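Local coordinates for protein topoisomerase IV subunit A (Escherichia coli, PDB 1ZVT) that forms part of a type II topoisomerase that decatenates DNA and relaxes supercoils, its C-terminal beta-pinwheel domain probably binding DNA and guiding substrate choice, at residues Gly105-Asp114 against Leu164-Ile175. Numbering follows the deposited sequence.
Sequences GYGFVCTFND and LPQLSKGKGNKI
Lys171 lays its fully extended chain across the ring of Tyr106, so that CE sits 3.5 Å from the ring centroid, almost exactly on the normal, while NZ overhangs the same face in a cation-pi contact at 4.1 Å from that centroid. With CG anti to the carbonyl carbon (chi1 -70°), the tyrosine ring lies under the Lys171 chain, its CD2 3.6 Å from Lys174 N. Lys174, bent at its third torsion, crosses the tyrosine obliquely and brings CE to 3.5 Å from the Tyr106 OH. Replacing the tyrosine with an alanine would probably leave the ammonium of Lys171 without its aromatic partner and both lysine chains freer to swing.

Beneath these side chains Gly107 pairs with Asn173 through two antiparallel backbone bonds, and Ile175 N reaches Gly105 O at 2.8 Å. Strand 173-174 thus closes one blade of the beta-pinwheel with a segment supplied from beyond the next blade's strands, 146-151 and 155-160. Further along, the loop 164-172 arches around Phe108. The Leu167 and Phe108 side chains cross at about a right angle, CB to CB 3.9 Å, and Gly172 CA lies at the ring edge. Val109 N donates to Pro165 O, and Val109 O accepts from Leu167 N.

Water bridges Gly107 O, Pro165 O and Asn173 ND2, and a second links Asp114 OD2, Gln166 NE2 and Leu167 O. Water thus satisfies carbonyl oxygens of both segments, while an aromatic face and another water hold the Lys171 ammonium.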
loop_
_atom_site.group_PDB
_atom_site.type_symbol
_atom_site.label_atom_id
_atom_site.label_comp_id
_atom_site.label_asym_id
_atom_site.label_seq_id
_atom_site.Cartn_x
_atom_site.Cartn_y
_atom_site.Cartn_z
ATOM N N GLY A 105 -2.494 -3.679 -12.712
ATOM C CA GLY A 105 -3.858 -3.140 -12.732
ATOM C C GLY A 105 -4.928 -4.112 -12.261
ATOM O O GLY A 105 -6.115 -3.958 -12.615
ATOM N N TYR A 106 -4.508 -5.112 -11.483
ATOM C CA TYR A 106 -5.423 -6.074 -10.868
ATOM C C TYR A 106 -5.410 -5.922 -9.357
ATOM O O TYR A 106 -4.400 -5.568 -8.784
ATOM C CB TYR A 106 -4.994 -7.502 -11.238
ATOM C CG TYR A 106 -5.228 -7.816 -12.700
ATOM C CD1 TYR A 106 -4.299 -7.448 -13.675
ATOM C CD2 TYR A 106 -6.380 -8.468 -13.093
ATOM C CE1 TYR A 106 -4.525 -7.734 -15.043
ATOM C CE2 TYR A 106 -6.627 -8.755 -14.436
ATOM C CZ TYR A 106 -5.701 -8.374 -15.399
ATOM O OH TYR A 106 -5.944 -8.673 -16.715
ATOM N N GLY A 107 -6.532 -6.197 -8.704
ATOM C CA GLY A 107 -6.543 -6.194 -7.252
ATOM C C GLY A 107 -7.850 -6.608 -6.627
ATOM O O GLY A 107 -8.754 -7.134 -7.301
ATOM N N PHE A 108 -7.957 -6.400 -5.326
ATOM C CA PHE A 108 -9.154 -6.852 -4.621
ATOM C C PHE A 108 -9.317 -6.142 -3.316
ATOM O O PHE A 108 -8.373 -5.579 -2.770
ATOM C CB PHE A 108 -9.133 -8.391 -4.428
ATOM C CG PHE A 108 -7.902 -8.926 -3.709
ATOM C CD1 PHE A 108 -7.894 -9.043 -2.324
ATOM C CD2 PHE A 108 -6.769 -9.345 -4.424
ATOM C CE1 PHE A 108 -6.751 -9.542 -1.637
ATOM C CE2 PHE A 108 -5.646 -9.842 -3.757
ATOM C CZ PHE A 108 -5.635 -9.929 -2.356
ATOM N N VAL A 109 -10.535 -6.173 -2.795
ATOM C CA VAL A 109 -10.758 -5.687 -1.439
ATOM C C VAL A 109 -10.630 -6.891 -0.509
ATOM O O VAL A 109 -11.077 -7.990 -0.850
ATOM C CB VAL A 109 -12.158 -5.051 -1.302
ATOM C CG1 VAL A 109 -12.423 -4.663 0.132
ATOM C CG2 VAL A 109 -12.259 -3.795 -2.198
ATOM N N CYS A 110 -9.997 -6.703 0.643
ATOM C CA CYS A 110 -9.935 -7.757 1.663
ATOM C C CYS A 110 -10.016 -7.120 3.044
ATOM O O CYS A 110 -10.246 -5.916 3.145
ATOM C CB CYS A 110 -8.672 -8.621 1.538
ATOM S SG CYS A 110 -7.077 -7.776 1.829
ATOM N N THR A 111 -9.898 -7.931 4.095
ATOM C CA THR A 111 -9.786 -7.384 5.444
ATOM C C THR A 111 -8.364 -7.611 5.969
ATOM O O THR A 111 -7.618 -8.437 5.439
ATOM C CB THR A 111 -10.770 -8.038 6.437
ATOM O OG1 THR A 111 -10.477 -9.435 6.543
ATOM C CG2 THR A 111 -12.246 -7.818 6.001
ATOM N N PHE A 112 -8.016 -6.890 7.027
ATOM C CA PHE A 112 -6.698 -7.036 7.679
ATOM C C PHE A 112 -6.459 -8.486 8.097
ATOM O O PHE A 112 -5.334 -9.015 7.975
ATOM C CB PHE A 112 -6.628 -6.095 8.887
ATOM C CG PHE A 112 -5.297 -6.108 9.610
ATOM C CD1 PHE A 112 -4.201 -5.426 9.102
ATOM C CD2 PHE A 112 -5.154 -6.792 10.818
ATOM C CE1 PHE A 112 -2.958 -5.427 9.785
ATOM C CE2 PHE A 112 -3.904 -6.814 11.506
ATOM C CZ PHE A 112 -2.810 -6.120 10.976
ATOM N N ASN A 113 -7.508 -9.142 8.585
ATOM C CA ASN A 113 -7.399 -10.538 8.984
ATOM C C ASN A 113 -6.839 -11.432 7.876
ATOM O O ASN A 113 -6.089 -12.362 8.160
ATOM C CB ASN A 113 -8.739 -11.082 9.474
ATOM C CG ASN A 113 -8.585 -12.421 10.142
ATOM O OD1 ASN A 113 -9.164 -13.413 9.704
ATOM N ND2 ASN A 113 -7.748 -12.472 11.161
ATOM N N ASP A 114 -7.174 -11.128 6.618
ATOM C CA ASP A 114 -6.701 -11.900 5.477
ATOM C C ASP A 114 -5.207 -11.807 5.289
ATOM O O ASP A 114 -4.628 -12.668 4.655
ATOM C CB ASP A 114 -7.375 -11.433 4.191
ATOM C CG ASP A 114 -8.854 -11.764 4.176
ATOM O OD1 ASP A 114 -9.214 -12.883 4.616
ATOM O OD2 ASP A 114 -9.643 -10.920 3.722
ATOM N N LEU A 164 -15.220 -3.176 -6.753
ATOM C CA LEU A 164 -14.154 -4.149 -6.809
ATOM C C LEU A 164 -14.443 -5.339 -5.880
ATOM O O LEU A 164 -14.582 -5.155 -4.654
ATOM C CB LEU A 164 -12.832 -3.481 -6.414
ATOM C CG LEU A 164 -11.572 -4.324 -6.618
ATOM C CD1 LEU A 164 -11.347 -4.695 -8.072
ATOM C CD2 LEU A 164 -10.397 -3.549 -6.098
ATOM N N PRO A 165 -14.558 -6.557 -6.448
ATOM C CA PRO A 165 -14.905 -7.722 -5.632
ATOM C C PRO A 165 -13.940 -7.976 -4.487
ATOM O O PRO A 165 -12.727 -7.742 -4.605
ATOM C CB PRO A 165 -14.871 -8.885 -6.640
ATOM C CG PRO A 165 -15.203 -8.252 -7.954
ATOM C CD PRO A 165 -14.446 -6.921 -7.879
ATOM N N GLN A 166 -14.507 -8.440 -3.373
ATOM C CA GLN A 166 -13.739 -8.845 -2.207
ATOM C C GLN A 166 -13.194 -10.265 -2.366
ATOM O O GLN A 166 -13.916 -11.168 -2.774
ATOM C CB GLN A 166 -14.597 -8.711 -0.940
ATOM C CG GLN A 166 -13.870 -9.100 0.342
ATOM C CD GLN A 166 -14.599 -8.694 1.611
ATOM O OE1 GLN A 166 -15.667 -8.082 1.567
ATOM N NE2 GLN A 166 -14.006 -9.019 2.757
ATOM N N LEU A 167 -11.914 -10.445 -2.064
ATOM C CA LEU A 167 -11.244 -11.747 -2.095
ATOM C C LEU A 167 -10.355 -11.880 -0.863
ATOM O O LEU A 167 -10.088 -10.884 -0.178
ATOM C CB LEU A 167 -10.380 -11.883 -3.359
ATOM C CG LEU A 167 -11.085 -11.927 -4.719
ATOM C CD1 LEU A 167 -10.038 -11.889 -5.821
ATOM C CD2 LEU A 167 -12.028 -13.163 -4.875
ATOM N N SER A 168 -9.898 -13.096 -0.572
ATOM C CA SER A 168 -8.978 -13.303 0.567
ATOM C C SER A 168 -7.546 -13.410 0.076
ATOM O O SER A 168 -6.608 -13.338 0.868
ATOM C CB SER A 168 -9.345 -14.559 1.359
ATOM O OG SER A 168 -9.277 -15.690 0.520
ATOM N N LYS A 169 -7.392 -13.614 -1.230
ATOM C CA LYS A 169 -6.087 -13.685 -1.879
ATOM C C LYS A 169 -6.272 -13.834 -3.391
ATOM O O LYS A 169 -7.408 -13.997 -3.874
ATOM C CB LYS A 169 -5.296 -14.886 -1.343
ATOM C CG LYS A 169 -5.948 -16.230 -1.691
ATOM C CD LYS A 169 -5.208 -17.421 -1.046
ATOM C CE LYS A 169 -5.720 -18.742 -1.606
ATOM N NZ LYS A 169 -7.220 -18.801 -1.741
ATOM N N GLY A 170 -5.157 -13.808 -4.122
ATOM C CA GLY A 170 -5.130 -14.132 -5.561
ATOM C C GLY A 170 -4.563 -13.012 -6.406
ATOM O O GLY A 170 -4.016 -12.021 -5.882
ATOM N N LYS A 171 -4.700 -13.159 -7.719
ATOM C CA LYS A 171 -4.305 -12.089 -8.634
ATOM C C LYS A 171 -5.214 -10.881 -8.462
ATOM O O LYS A 171 -4.766 -9.735 -8.611
ATOM C CB LYS A 171 -4.387 -12.596 -10.073
ATOM C CG LYS A 171 -4.031 -11.579 -11.139
ATOM C CD LYS A 171 -4.380 -12.150 -12.526
ATOM C CE LYS A 171 -3.945 -11.239 -13.665
ATOM N NZ LYS A 171 -4.192 -11.880 -15.009
ATOM N N GLY A 172 -6.484 -11.137 -8.140
ATOM C CA GLY A 172 -7.494 -10.098 -8.149
ATOM C C GLY A 172 -8.177 -9.933 -9.493
ATOM O O GLY A 172 -7.885 -10.646 -10.475
ATOM N N ASN A 173 -9.112 -8.995 -9.537
ATOM C CA ASN A 173 -9.848 -8.710 -10.762
ATOM C C ASN A 173 -9.351 -7.381 -11.331
ATOM O O ASN A 173 -8.711 -6.604 -10.623
ATOM C CB ASN A 173 -11.334 -8.629 -10.446
ATOM C CG ASN A 173 -11.904 -9.967 -10.014
ATOM O OD1 ASN A 173 -11.961 -10.904 -10.811
ATOM N ND2 ASN A 173 -12.302 -10.071 -8.754
ATOM N N LYS A 174 -9.634 -7.129 -12.606
ATOM C CA LYS A 174 -9.152 -5.928 -13.268
ATOM C C LYS A 174 -9.739 -4.658 -12.645
ATOM O O LYS A 174 -10.968 -4.512 -12.500
ATOM C CB LYS A 174 -9.495 -5.985 -14.767
ATOM C CG LYS A 174 -8.788 -4.914 -15.585
ATOM C CD LYS A 174 -9.046 -5.091 -17.088
ATOM C CE LYS A 174 -8.358 -6.344 -17.621
ATOM N NZ LYS A 174 -8.743 -6.613 -19.049
ATOM N N ILE A 175 -8.844 -3.738 -12.288
ATOM C CA ILE A 175 -9.190 -2.392 -11.828
ATOM C C ILE A 175 -9.244 -1.453 -13.034
ATOM O O ILE A 175 -10.234 -0.765 -13.255
ATOM C CB ILE A 175 -8.128 -1.903 -10.809
ATOM C CG1 ILE A 175 -8.256 -2.724 -9.522
ATOM C CG2 ILE A 175 -8.243 -0.387 -10.535
ATOM C CD1 ILE A 175 -7.069 -2.564 -8.558
HETATM O O HOH W 1 -2.957 -10.273 -16.989
HETATM O O HOH W 2 -11.392 -7.987 -6.968
HETATM O O HOH W 3 -11.672 -10.937 2.072
#